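Local coordinates for kinetochore protein Mis16 (Schizosaccharomyces japonicus, PDB 4XYH), which binds histone H4 and, independently, the CENP-A-specific chaperone Scm3, and so probably helps to bring CENP-A to centromeric chromatin, at residues A[86-91]-A[125-130]; A[78-83]-A[131-136]; A[145-150]-A[159-164]; A[50-55]-A[403-408]; A[184-189]-A[201-206]. All coordinates share one frame; numbering follows the deposited sequence.

Contact 1 (A[86-91]-A[125-130]); sequences QNYLQV and VQKIHH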
# COMPACT_ATOMS: atom_id res chain seq x y z
N GLN A 86 -1.84 -19.24 14.36
CA GLN A 86 -2.03 -17.92 14.94
C GLN A 86 -1.42 -16.85 14.03
O GLN A 86 -0.25 -16.93 13.67
CB GLN A 86 -1.39 -17.86 16.32
CG GLN A 86 -1.62 -16.54 17.02
CD GLN A 86 -3.09 -16.30 17.27
OE1 GLN A 86 -3.73 -17.07 17.99
NE2 GLN A 86 -3.65 -15.25 16.67
N ASN A 87 -2.22 -15.85 13.65
CA ASN A 87 -1.71 -14.73 12.88
C ASN A 87 -1.20 -13.63 13.81
O ASN A 87 -1.71 -13.45 14.92
CB ASN A 87 -2.78 -14.17 11.95
CG ASN A 87 -2.95 -15.00 10.69
OD1 ASN A 87 -2.13 -14.93 9.76
ND2 ASN A 87 -4.03 -15.78 10.64
N TYR A 88 -0.19 -12.88 13.36
CA TYR A 88 0.23 -11.74 14.16
C TYR A 88 0.32 -10.45 13.38
O TYR A 88 0.76 -10.43 12.21
CB TYR A 88 1.60 -11.98 14.79
CG TYR A 88 1.74 -13.23 15.63
CD1 TYR A 88 1.42 -13.23 16.98
CD2 TYR A 88 2.24 -14.39 15.08
CE1 TYR A 88 1.58 -14.36 17.76
CE2 TYR A 88 2.41 -15.54 15.84
CZ TYR A 88 2.08 -15.51 17.18
OH TYR A 88 2.24 -16.66 17.94
N LEU A 89 -0.09 -9.38 14.03
CA LEU A 89 0.32 -8.04 13.64
C LEU A 89 1.75 -7.88 14.17
O LEU A 89 2.03 -8.25 15.31
CB LEU A 89 -0.62 -6.97 14.22
CG LEU A 89 -0.28 -5.52 13.92
CD1 LEU A 89 -0.40 -5.23 12.41
CD2 LEU A 89 -1.20 -4.58 14.74
N GLN A 90 2.65 -7.33 13.36
CA GLN A 90 4.07 -7.35 13.70
C GLN A 90 4.72 -5.99 13.53
O GLN A 90 4.42 -5.24 12.59
CB GLN A 90 4.83 -8.37 12.84
CG GLN A 90 4.34 -9.80 12.97
CD GLN A 90 5.16 -10.80 12.16
OE1 GLN A 90 5.67 -11.77 12.71
NE2 GLN A 90 5.25 -10.58 10.85
N VAL A 91 5.63 -5.68 14.45
CA VAL A 91 6.50 -4.52 14.32
C VAL A 91 7.93 -5.03 14.14
O VAL A 91 8.40 -5.86 14.93
CB VAL A 91 6.45 -3.59 15.56
CG1 VAL A 91 7.39 -2.38 15.35
CG2 VAL A 91 5.03 -3.14 15.83
N VAL A 125 10.42 -7.32 16.52
CA VAL A 125 10.51 -6.98 17.94
C VAL A 125 9.19 -7.11 18.70
O VAL A 125 9.20 -7.16 19.92
CB VAL A 125 11.03 -5.56 18.11
CG1 VAL A 125 12.43 -5.47 17.51
CG2 VAL A 125 10.09 -4.55 17.45
N GLN A 126 8.07 -7.17 17.99
CA GLN A 126 6.79 -7.36 18.67
C GLN A 126 5.79 -8.08 17.77
O GLN A 126 5.67 -7.78 16.57
CB GLN A 126 6.21 -6.02 19.14
CG GLN A 126 5.14 -6.21 20.20
CD GLN A 126 4.69 -4.91 20.86
OE1 GLN A 126 4.19 -4.00 20.19
NE2 GLN A 126 4.84 -4.82 22.18
N LYS A 127 5.07 -9.03 18.35
CA LYS A 127 4.05 -9.77 17.63
C LYS A 127 2.79 -9.72 18.45
O LYS A 127 2.82 -10.01 19.65
CB LYS A 127 4.47 -11.22 17.38
CG LYS A 127 5.83 -11.33 16.73
CD LYS A 127 6.04 -12.64 16.00
CE LYS A 127 6.26 -13.78 16.96
NZ LYS A 127 6.18 -15.09 16.24
N ILE A 128 1.70 -9.33 17.82
CA ILE A 128 0.44 -9.23 18.53
C ILE A 128 -0.58 -10.15 17.90
O ILE A 128 -0.74 -10.14 16.68
CB ILE A 128 -0.09 -7.78 18.53
CG1 ILE A 128 1.00 -6.82 18.99
CG2 ILE A 128 -1.35 -7.69 19.39
CD1 ILE A 128 0.89 -5.42 18.40
N HIS A 129 -1.28 -10.94 18.72
CA HIS A 129 -2.32 -11.84 18.20
C HIS A 129 -3.33 -11.08 17.34
O HIS A 129 -3.83 -10.02 17.74
CB HIS A 129 -3.04 -12.58 19.33
CG HIS A 129 -2.22 -13.67 19.94
ND1 HIS A 129 -2.77 -14.76 20.57
CD2 HIS A 129 -0.87 -13.84 20.00
CE1 HIS A 129 -1.81 -15.57 20.99
NE2 HIS A 129 -0.65 -15.03 20.66
N HIS A 130 -3.59 -11.64 16.17
CA HIS A 130 -4.49 -11.08 15.17
C HIS A 130 -5.44 -12.17 14.63
O HIS A 130 -5.01 -13.30 14.39
CB HIS A 130 -3.67 -10.47 14.02
CG HIS A 130 -4.50 -9.72 13.02
ND1 HIS A 130 -5.11 -10.35 11.95
CD2 HIS A 130 -4.81 -8.41 12.92
CE1 HIS A 130 -5.76 -9.45 11.24
NE2 HIS A 130 -5.60 -8.26 11.80
O HOH W 1 -5.18 -15.83 13.47
O HOH W 2 1.44 -16.70 20.43
O HOH W 3 5.63 -17.13 17.82

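Contact 2 (A[78-83]-A[131-136]); sequences GTQTSG and EGDVNK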
# COMPACT_ATOMS: atom_id res chain seq x y z
N GLY A 78 2.57 -7.85 8.69
CA GLY A 78 1.55 -8.81 9.07
C GLY A 78 1.93 -10.24 8.78
O GLY A 78 3.04 -10.52 8.31
N THR A 79 1.02 -11.16 9.06
CA THR A 79 1.20 -12.54 8.63
C THR A 79 0.02 -13.00 7.79
O THR A 79 -1.10 -12.50 7.91
CB THR A 79 1.35 -13.54 9.81
OG1 THR A 79 0.12 -13.60 10.55
CG2 THR A 79 2.49 -13.15 10.72
N GLN A 80 0.28 -13.99 6.95
CA GLN A 80 -0.78 -14.71 6.28
C GLN A 80 -0.51 -16.19 6.49
O GLN A 80 0.38 -16.75 5.86
CB GLN A 80 -0.82 -14.35 4.79
CG GLN A 80 -1.85 -15.14 4.00
CD GLN A 80 -1.65 -15.00 2.51
OE1 GLN A 80 -0.52 -14.83 2.03
NE2 GLN A 80 -2.74 -15.03 1.76
N THR A 81 -1.25 -16.80 7.41
CA THR A 81 -1.09 -18.23 7.70
C THR A 81 -2.17 -19.02 6.99
O THR A 81 -2.08 -20.24 6.89
CB THR A 81 -1.16 -18.55 9.21
OG1 THR A 81 -2.49 -18.32 9.69
CG2 THR A 81 -0.16 -17.72 10.02
N SER A 82 -3.20 -18.32 6.50
CA SER A 82 -4.34 -18.93 5.82
C SER A 82 -5.05 -20.00 6.66
O SER A 82 -5.30 -21.11 6.19
CB SER A 82 -3.89 -19.56 4.48
OG SER A 82 -2.87 -18.82 3.83
N GLY A 83 -5.35 -19.69 7.92
CA GLY A 83 -6.03 -20.64 8.80
C GLY A 83 -5.14 -21.68 9.47
O GLY A 83 -5.58 -22.39 10.39
N GLU A 131 -6.71 -11.82 14.47
CA GLU A 131 -7.72 -12.75 13.94
C GLU A 131 -7.75 -12.79 12.41
O GLU A 131 -8.15 -11.83 11.75
CB GLU A 131 -9.13 -12.38 14.44
CG GLU A 131 -9.26 -12.39 15.94
CD GLU A 131 -10.72 -12.41 16.42
OE1 GLU A 131 -11.63 -11.98 15.67
OE2 GLU A 131 -10.94 -12.85 17.57
N GLY A 132 -7.33 -13.92 11.85
CA GLY A 132 -7.29 -14.06 10.41
C GLY A 132 -6.05 -13.40 9.87
O GLY A 132 -5.29 -12.76 10.62
N ASP A 133 -5.83 -13.58 8.56
CA ASP A 133 -4.72 -12.96 7.86
C ASP A 133 -4.74 -11.45 8.07
O ASP A 133 -5.81 -10.84 8.11
CB ASP A 133 -4.79 -13.26 6.36
CG ASP A 133 -4.72 -14.75 6.04
OD1 ASP A 133 -4.11 -15.51 6.81
OD2 ASP A 133 -5.27 -15.16 4.98
N VAL A 134 -3.57 -10.84 8.22
CA VAL A 134 -3.55 -9.40 8.24
C VAL A 134 -3.58 -8.91 6.78
O VAL A 134 -2.54 -8.81 6.14
CB VAL A 134 -2.32 -8.85 8.99
CG1 VAL A 134 -2.39 -7.35 9.07
CG2 VAL A 134 -2.25 -9.45 10.39
N ASN A 135 -4.77 -8.65 6.26
CA ASN A 135 -4.88 -8.21 4.86
C ASN A 135 -4.22 -6.84 4.65
O ASN A 135 -3.52 -6.64 3.67
CB ASN A 135 -6.34 -8.15 4.43
CG ASN A 135 -6.88 -9.51 4.00
OD1 ASN A 135 -6.18 -10.53 4.08
ND2 ASN A 135 -8.12 -9.52 3.52
N LYS A 136 -4.42 -5.93 5.59
CA LYS A 136 -3.79 -4.62 5.52
C LYS A 136 -3.66 -4.05 6.92
O LYS A 136 -4.51 -4.31 7.77
CB LYS A 136 -4.58 -3.65 4.62
CG LYS A 136 -3.84 -2.32 4.38
CD LYS A 136 -4.37 -1.53 3.19
CE LYS A 136 -3.88 -2.12 1.87
NZ LYS A 136 -4.57 -1.48 0.71
O HOH W 4 -5.14 -17.26 8.38

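Contact 3 (A[145-150]-A[159-164]); sequences DIIATL and FDLNLY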
# COMPACT_ATOMS: atom_id res chain seq x y z
N ASP A 145 0.79 5.00 17.38
CA ASP A 145 0.59 3.90 18.33
C ASP A 145 -0.75 3.23 18.10
O ASP A 145 -1.01 2.13 18.59
CB ASP A 145 0.67 4.38 19.79
CG ASP A 145 2.09 4.67 20.26
OD1 ASP A 145 3.06 4.03 19.77
OD2 ASP A 145 2.23 5.55 21.15
N ILE A 146 -1.63 3.93 17.39
CA ILE A 146 -2.94 3.38 17.06
C ILE A 146 -2.90 2.72 15.67
O ILE A 146 -2.65 3.39 14.66
CB ILE A 146 -4.05 4.49 17.11
CG1 ILE A 146 -4.06 5.17 18.49
CG2 ILE A 146 -5.40 3.94 16.73
CD1 ILE A 146 -4.39 4.24 19.65
N ILE A 147 -3.12 1.40 15.61
CA ILE A 147 -3.08 0.66 14.34
C ILE A 147 -4.48 0.16 13.97
O ILE A 147 -5.20 -0.37 14.83
CB ILE A 147 -2.13 -0.57 14.39
CG1 ILE A 147 -0.78 -0.24 15.04
CG2 ILE A 147 -1.96 -1.21 12.98
CD1 ILE A 147 0.03 0.78 14.30
N ALA A 148 -4.87 0.35 12.71
CA ALA A 148 -6.08 -0.29 12.20
C ALA A 148 -5.67 -1.42 11.26
O ALA A 148 -4.68 -1.30 10.56
CB ALA A 148 -6.96 0.71 11.48
N THR A 149 -6.43 -2.52 11.26
CA THR A 149 -6.18 -3.60 10.30
C THR A 149 -7.48 -4.11 9.73
O THR A 149 -8.54 -3.83 10.27
CB THR A 149 -5.45 -4.83 10.92
OG1 THR A 149 -6.38 -5.62 11.68
CG2 THR A 149 -4.27 -4.43 11.79
N LEU A 150 -7.39 -4.88 8.64
CA LEU A 150 -8.51 -5.65 8.11
C LEU A 150 -8.21 -7.14 8.24
O LEU A 150 -7.17 -7.61 7.75
CB LEU A 150 -8.76 -5.32 6.64
CG LEU A 150 -9.66 -4.14 6.30
CD1 LEU A 150 -9.61 -3.87 4.77
CD2 LEU A 150 -11.09 -4.39 6.79
N PHE A 159 -5.70 -1.60 17.33
CA PHE A 159 -4.69 -1.95 18.32
C PHE A 159 -4.09 -0.67 18.88
O PHE A 159 -3.80 0.25 18.11
CB PHE A 159 -3.58 -2.81 17.70
CG PHE A 159 -4.05 -4.11 17.11
CD1 PHE A 159 -4.69 -4.14 15.88
CD2 PHE A 159 -3.82 -5.32 17.77
CE1 PHE A 159 -5.10 -5.35 15.32
CE2 PHE A 159 -4.23 -6.52 17.22
CZ PHE A 159 -4.87 -6.54 15.99
N ASP A 160 -3.91 -0.59 20.19
CA ASP A 160 -3.21 0.54 20.80
C ASP A 160 -1.86 0.07 21.36
O ASP A 160 -1.82 -0.55 22.43
CB ASP A 160 -4.08 1.15 21.91
CG ASP A 160 -3.46 2.39 22.54
OD1 ASP A 160 -2.29 2.74 22.25
OD2 ASP A 160 -4.15 3.03 23.35
N LEU A 161 -0.76 0.36 20.65
CA LEU A 161 0.55 -0.20 20.99
C LEU A 161 1.05 0.31 22.34
O LEU A 161 1.89 -0.31 23.00
CB LEU A 161 1.58 0.10 19.90
CG LEU A 161 1.27 -0.49 18.50
CD1 LEU A 161 2.42 -0.30 17.48
CD2 LEU A 161 0.86 -1.93 18.60
N ASN A 162 0.51 1.44 22.76
CA ASN A 162 0.89 2.06 24.01
C ASN A 162 0.49 1.27 25.26
O ASN A 162 0.97 1.55 26.35
CB ASN A 162 0.28 3.47 24.08
CG ASN A 162 0.79 4.24 25.27
OD1 ASN A 162 2.00 4.35 25.48
ND2 ASN A 162 -0.14 4.77 26.06
N LEU A 163 -0.41 0.31 25.11
CA LEU A 163 -0.86 -0.51 26.23
C LEU A 163 0.08 -1.68 26.49
O LEU A 163 -0.12 -2.43 27.42
CB LEU A 163 -2.28 -1.04 25.99
CG LEU A 163 -3.42 -0.04 25.78
CD1 LEU A 163 -4.74 -0.77 25.53
CD2 LEU A 163 -3.54 0.84 27.01
N TYR A 164 1.07 -1.87 25.63
CA TYR A 164 1.97 -3.01 25.76
C TYR A 164 3.29 -2.76 25.02
O TYR A 164 3.65 -3.50 24.10
CB TYR A 164 1.30 -4.30 25.26
CG TYR A 164 0.32 -4.15 24.09
CD1 TYR A 164 0.78 -4.03 22.79
CD2 TYR A 164 -1.05 -4.15 24.30
CE1 TYR A 164 -0.10 -3.91 21.73
CE2 TYR A 164 -1.95 -4.03 23.26
CZ TYR A 164 -1.47 -3.91 21.97
OH TYR A 164 -2.34 -3.79 20.92

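Contact 4 (A[50-55]-A[403-408]); sequences EWPSLT and DDNILQ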
# COMPACT_ATOMS: atom_id res chain seq x y z
N GLU A 50 9.08 -15.73 8.13
CA GLU A 50 8.49 -17.02 8.49
C GLU A 50 7.17 -17.25 7.77
O GLU A 50 6.95 -18.31 7.19
CB GLU A 50 8.30 -17.11 10.00
CG GLU A 50 7.56 -18.36 10.44
CD GLU A 50 7.56 -18.55 11.95
OE1 GLU A 50 8.13 -17.70 12.67
OE2 GLU A 50 7.00 -19.57 12.43
N TRP A 51 6.29 -16.26 7.79
CA TRP A 51 5.08 -16.31 6.97
C TRP A 51 5.10 -15.16 5.99
O TRP A 51 5.71 -14.12 6.25
CB TRP A 51 3.82 -16.22 7.83
CG TRP A 51 3.69 -17.29 8.85
CD1 TRP A 51 4.07 -17.23 10.16
CD2 TRP A 51 3.13 -18.58 8.64
NE1 TRP A 51 3.79 -18.41 10.78
CE2 TRP A 51 3.21 -19.27 9.87
CE3 TRP A 51 2.58 -19.24 7.53
CZ2 TRP A 51 2.75 -20.57 10.03
CZ3 TRP A 51 2.12 -20.54 7.69
CH2 TRP A 51 2.21 -21.19 8.93
N PRO A 52 4.41 -15.32 4.86
CA PRO A 52 4.24 -14.14 4.01
C PRO A 52 3.50 -13.00 4.74
O PRO A 52 2.65 -13.26 5.62
CB PRO A 52 3.40 -14.66 2.84
CG PRO A 52 2.73 -15.90 3.37
CD PRO A 52 3.67 -16.49 4.37
N SER A 53 3.86 -11.77 4.41
CA SER A 53 3.10 -10.61 4.83
C SER A 53 2.37 -10.03 3.63
O SER A 53 2.94 -9.93 2.54
CB SER A 53 4.01 -9.56 5.48
OG SER A 53 3.23 -8.44 5.91
N LEU A 54 1.12 -9.64 3.82
CA LEU A 54 0.35 -8.98 2.77
C LEU A 54 0.49 -7.46 2.83
O LEU A 54 0.03 -6.74 1.93
CB LEU A 54 -1.13 -9.35 2.89
CG LEU A 54 -1.43 -10.81 2.58
CD1 LEU A 54 -2.83 -11.21 3.02
CD2 LEU A 54 -1.27 -11.02 1.08
N THR A 55 1.11 -6.96 3.90
CA THR A 55 1.12 -5.53 4.16
C THR A 55 2.47 -5.05 4.72
O THR A 55 3.18 -5.79 5.41
CB THR A 55 -0.02 -5.15 5.16
OG1 THR A 55 -0.05 -3.72 5.36
CG2 THR A 55 0.18 -5.88 6.53
N ASP A 403 4.98 -12.41 -2.75
CA ASP A 403 4.20 -13.58 -2.29
C ASP A 403 5.03 -14.74 -1.76
O ASP A 403 4.50 -15.63 -1.12
CB ASP A 403 3.31 -14.10 -3.43
CG ASP A 403 2.11 -13.20 -3.68
OD1 ASP A 403 1.76 -12.44 -2.75
OD2 ASP A 403 1.53 -13.24 -4.79
N ASP A 404 6.33 -14.72 -2.01
CA ASP A 404 7.19 -15.81 -1.57
C ASP A 404 7.92 -15.53 -0.25
O ASP A 404 9.07 -15.92 -0.11
CB ASP A 404 8.23 -16.12 -2.65
CG ASP A 404 9.02 -14.87 -3.09
OD1 ASP A 404 9.05 -13.87 -2.35
OD2 ASP A 404 9.61 -14.89 -4.19
N ASN A 405 7.26 -14.82 0.67
CA ASN A 405 7.82 -14.56 2.01
C ASN A 405 9.04 -13.63 2.04
O ASN A 405 9.75 -13.57 3.06
CB ASN A 405 8.21 -15.87 2.70
CG ASN A 405 7.01 -16.73 3.04
OD1 ASN A 405 6.00 -16.74 2.34
ND2 ASN A 405 7.12 -17.47 4.14
N ILE A 406 9.28 -12.91 0.96
CA ILE A 406 10.44 -12.03 0.89
C ILE A 406 10.09 -10.57 1.12
O ILE A 406 9.22 -10.02 0.43
CB ILE A 406 11.16 -12.16 -0.47
CG1 ILE A 406 11.83 -13.53 -0.58
CG2 ILE A 406 12.22 -11.10 -0.62
CD1 ILE A 406 12.82 -13.77 0.52
N LEU A 407 10.75 -9.96 2.10
CA LEU A 407 10.72 -8.52 2.29
C LEU A 407 12.03 -7.91 1.77
O LEU A 407 13.11 -8.37 2.12
CB LEU A 407 10.52 -8.16 3.76
CG LEU A 407 10.79 -6.69 4.10
CD1 LEU A 407 9.81 -5.77 3.39
CD2 LEU A 407 10.76 -6.44 5.61
N GLN A 408 11.93 -6.89 0.94
CA GLN A 408 13.14 -6.21 0.47
C GLN A 408 13.09 -4.73 0.81
O GLN A 408 12.07 -4.07 0.63
CB GLN A 408 13.33 -6.41 -1.03
CG GLN A 408 14.21 -7.57 -1.37
CD GLN A 408 14.19 -7.94 -2.84
OE1 GLN A 408 13.63 -7.21 -3.68
NE2 GLN A 408 14.80 -9.08 -3.17
O HOH W 5 2.70 -11.54 0.39

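Contact 5 (A[184-189]-A[201-206]); sequences EGFGLG and GTEDTS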
# COMPACT_ATOMS: atom_id res chain seq x y z
N GLU A 184 -13.91 -10.52 3.41
CA GLU A 184 -12.59 -9.94 3.58
C GLU A 184 -12.28 -8.91 2.50
O GLU A 184 -12.94 -8.89 1.45
CB GLU A 184 -11.54 -11.05 3.58
CG GLU A 184 -11.68 -11.88 4.83
CD GLU A 184 -10.74 -13.07 4.91
OE1 GLU A 184 -10.00 -13.34 3.93
OE2 GLU A 184 -10.74 -13.72 5.99
N GLY A 185 -11.31 -8.05 2.77
CA GLY A 185 -10.96 -6.99 1.83
C GLY A 185 -9.62 -6.36 2.12
O GLY A 185 -8.92 -6.76 3.07
N PHE A 186 -9.25 -5.37 1.31
CA PHE A 186 -7.93 -4.78 1.35
C PHE A 186 -7.97 -3.26 1.35
O PHE A 186 -6.93 -2.61 1.37
CB PHE A 186 -7.09 -5.26 0.17
CG PHE A 186 -6.74 -6.71 0.23
CD1 PHE A 186 -7.60 -7.67 -0.28
CD2 PHE A 186 -5.53 -7.13 0.79
CE1 PHE A 186 -7.27 -9.03 -0.23
CE2 PHE A 186 -5.19 -8.47 0.85
CZ PHE A 186 -6.07 -9.43 0.35
N GLY A 187 -9.17 -2.68 1.31
CA GLY A 187 -9.31 -1.24 1.30
C GLY A 187 -9.37 -0.68 2.70
O GLY A 187 -10.29 -0.98 3.47
N LEU A 188 -8.40 0.16 3.04
CA LEU A 188 -8.27 0.71 4.39
C LEU A 188 -7.49 2.02 4.37
O LEU A 188 -6.43 2.10 3.77
CB LEU A 188 -7.57 -0.29 5.31
CG LEU A 188 -7.18 0.19 6.72
CD1 LEU A 188 -8.41 0.47 7.53
CD2 LEU A 188 -6.34 -0.86 7.42
N GLY A 189 -7.99 3.05 5.04
CA GLY A 189 -7.27 4.30 5.08
C GLY A 189 -7.79 5.24 6.16
O GLY A 189 -9.01 5.37 6.34
N GLY A 201 -13.03 -0.84 2.66
CA GLY A 201 -13.75 -1.36 1.52
C GLY A 201 -13.30 -2.80 1.30
O GLY A 201 -12.11 -3.11 1.42
N THR A 202 -14.24 -3.69 1.01
CA THR A 202 -13.91 -5.10 0.87
C THR A 202 -14.58 -5.74 -0.34
O THR A 202 -15.19 -5.07 -1.17
CB THR A 202 -14.33 -5.92 2.10
OG1 THR A 202 -15.74 -6.14 2.08
CG2 THR A 202 -13.92 -5.23 3.42
N GLU A 203 -14.51 -7.07 -0.38
CA GLU A 203 -15.16 -7.87 -1.40
C GLU A 203 -16.69 -7.83 -1.32
O GLU A 203 -17.36 -8.18 -2.29
CB GLU A 203 -14.63 -9.32 -1.32
CG GLU A 203 -13.13 -9.38 -1.73
CD GLU A 203 -12.38 -10.65 -1.30
OE1 GLU A 203 -13.02 -11.69 -1.04
OE2 GLU A 203 -11.12 -10.59 -1.25
N ASP A 204 -17.27 -7.37 -0.21
CA ASP A 204 -18.73 -7.29 -0.16
C ASP A 204 -19.23 -6.05 -0.91
O ASP A 204 -20.43 -5.82 -0.98
CB ASP A 204 -19.26 -7.32 1.29
CG ASP A 204 -18.80 -6.13 2.14
OD1 ASP A 204 -18.71 -4.98 1.64
OD2 ASP A 204 -18.55 -6.34 3.35
N THR A 205 -18.29 -5.29 -1.50
CA THR A 205 -18.54 -4.13 -2.37
C THR A 205 -19.00 -2.87 -1.62
O THR A 205 -19.24 -1.82 -2.24
CB THR A 205 -19.60 -4.41 -3.51
OG1 THR A 205 -20.93 -4.22 -3.01
CG2 THR A 205 -19.46 -5.83 -4.10
N SER A 206 -19.12 -2.94 -0.30
CA SER A 206 -19.49 -1.74 0.46
C SER A 206 -18.26 -0.96 0.92
O SER A 206 -17.13 -1.45 0.83
CB SER A 206 -20.35 -2.11 1.68
OG SER A 206 -19.56 -2.76 2.67
O HOH W 6 -10.88 -5.25 -1.01

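Contact 1 (A[86-91]-A[125-130])
Strands 87-91 and 125-130 run antiparallel, with Leu89 and Ile128 facing each other as a hydrogen-bonded pair in which Leu89 N bonds Ile128 O at 2.8 Å and the reverse bond is equally short. The register slips at one end, where Val125 and Gln126 both face Val91 in a classic beta bulge: Val125 N reaches Val91 O at 3.0 Å, and Gln126 N adds a weak bond to the same oxygen. Gln90 and Lys127 lie side by side and point the same way, Lys127 CD 3.4 Å from Gln90 OE1. A bend at chi3 (-74°) takes the lysine chain over a face of the Tyr88 ring, where NZ sits 4.3 Å from the centroid and 31° off the normal, an off-centre cation-pi contact. The two strands are neighbours in one blade of the beta-propeller, and their Leu89 and Ile128 side chains pack on Phe159 of the adjoining blade. At the other end, Gln86 CG stands over the His129 ring, 3.9 Å from its centroid, with the amide stacked 13° from the imidazole plane. Gln86 NE2 meets an in-plane lone pair of Asn87 O at 3.2 Å, which fixes the turn of the amide; the same oxygen accepts from His130 N. The Tyr88 ring approaches His129 obliquely, and one water bridges them, 2.6 Å from Tyr88 OH and 2.7 Å from His129 NE2.

Contact 2 (A[78-83]-A[131-136])
Val134 against Gly78 and Thr79 forms the close, buried half of this contact, and Asp133 against Ser82 its watered half. In the first, Val134 N bonds Thr79 O at 3.0 Å, nearly along the C=O axis, and Val134 CB rests 3.9 Å from Gly78 CA. Any side chain at Gly78 would run into that valine, since a CB there would fall only 2.7 Å from Val134 CB. The Thr79 hydroxyl is engaged by Asn87 OD1 and Tyr88 N. The second half gathers on Asp133 OD1. With CG anti to the carbonyl carbon (chi1 -61°), the carboxylate reaches the bend of segment 78-83: OD1 accepts from Ser82 N at 3.0 Å through its syn lone pair and, weakly, from Thr81 N. Gln80 CG lies 3.5 Å from Asp133 CG, its amide plane nearly perpendicular to the carboxylate. Farther out, a water donates to Asp133 OD1 at 2.6 Å and to Thr81 OG1, and accepts from Gly83 N. So many donors on one oxygen would probably favour the ionised acid. The pairing is typical of a junction between beta-propeller blades, where the loop joining strands 70-77 and 87-97 of one blade meets the connection leading to strand 136-140 of the next.

Contact 3 (A[145-150]-A[159-164])
Ile147 and Phe159 pair across the hairpin of strands 146-150 and 156-160 in one propeller blade, Phe159-Asp160 standing where a WD repeat would probably carry its Trp-Asp. Ile147 N reaches Phe159 O, and Phe159 N reaches Ile147 O, each at 2.8 Å, which sets the register. Thr149 meets the Phe159 side chain at about a right angle, CG2 3.7 Å from CE1, while OG1, bonded to His130 NE2, lies at the ring edge in its plane. The Ile147 and Leu161 side chains cross at a slant, Ile147 CG1 4.0 Å from Leu161 CD1. On the opposite face, the Ile146 CD1 methyl sits over a face of the Asp160 carboxylate, 3.6 Å from CG. Were Asp160 an alanine, Asn162 N would probably be left without its Asx-turn acceptor and Ile146 CD1 without the carboxylate it rests on. Asp145 sends OD2 to a salt bridge with Arg165, and its carbonyl O takes Leu161 N at 2.7 Å. Asp160 OD1 receives Asn162 N at 3.1 Å from above the carboxylate plane, 42° out of it.

Contact 4 (A[50-55]-A[403-408])
The closure of the propeller ring, where N-terminal strand 41-48 lies antiparallel to C-terminal strand 406-412 in the same blade, brings Pro52 against Asn405. Segment 50-55 follows the first of these strands and the turn at 403-405 precedes the second, so residues some 350 positions apart meet. Asn405 carries the contact. Its backbone takes a left-handed conformation (phi 68°), and CG lies anti to the carbonyl carbon (chi1 -67°), so that the amide runs alongside the proline ring, both pointing the same way. OD1 stands over a face of the pyrrolidine ring, 3.1 Å from Pro52 CD and 3.4 Å from Pro52 CB, the amide turning a face to Pro52 N. Pro52 N, 3.3 Å from the same oxygen, has no hydrogen to give. ND2 lies 3.2 Å from Glu50 O but at an angle too poor for a hydrogen bond; its hydrogen bond goes to Leu49 O instead. Pro52 CB is a looser 4.2 Å from Asp403 O. A water bonded to Ser53 O makes a weak approach to Asp403 OD1. With no direct hydrogen bond across its two segments, this surface contact rests on shape and on carbon-to-oxygen approach, the asparagine being held in place by Leu49.

Contact 5 (A[184-189]-A[201-206])
Thr202 holds OG1 between its backbone N and carbonyl carbon (chi1 77°), which leaves CG2 beside Gly185, 3.8 Å from Gly185 CA; Glu203, with CG anti to the carbonyl carbon (chi1 -67°), draws its chain past Glu184 O, which lies 3.2 Å from CG. The backbone itself sets Thr202 CB 3.5 Å from Gly185 CA. Both residues begin the type I beta turn from Thr202 to Thr205, between strands 197-201 and 207-211 of a propeller blade; laid over its start is an ST turn, in which Thr202 OG1 accepts from Asp204 N at 3.0 Å. Asp204 in turn bonds His181, a pairing familiar from WD repeats. Backbone bonds tie the turn to its neighbour: Glu203 N reaches Glu184 O at 3.0 Å, and Gly187 and Gly201 form a hydrogen-bonded antiparallel pair. Packing is tight at Gly185, where a CB would come 2.3 Å from Thr202 CA. With an alanine at Thr202, Asp204 N would probably lose its side-chain acceptor, and a gap would be likely beside Gly185 where CG2 had rested. Where the strands part, a water accepts from Phe186 N at 2.8 Å and donates weakly to Gly201 O. Near the plane of the Phe186 ring, Glu203 OE2 stands at the edge, 4.3 Å from CE1.

Contacts 1, 2, 3 and 5 are partly buried; contact 4 lies at the surface, buries the least area and lacks direct hydrogen bonds, yet its Ser53 OG holds Gly78 N of contact 2. Contacts 1 and 3 are strand pairings inside neighbouring blades, joined through Ile128 on Leu161 and His130 NE2 on Thr149 OG1. Contact 3 is mainly apolar in its side chains, whereas contact 1 has an apolar side (Leu89, Ile128, Val91) and a polar, watered one (Gln86, Tyr88, Lys127, His129). Contact 2 links those blades by loops through one carboxylate and backbone amides. Contact 5, a glycine-rich turn region in the following blade, receives Asn135 and Lys136 from contact 2, but its centre is about 22 Å from that of contact 1.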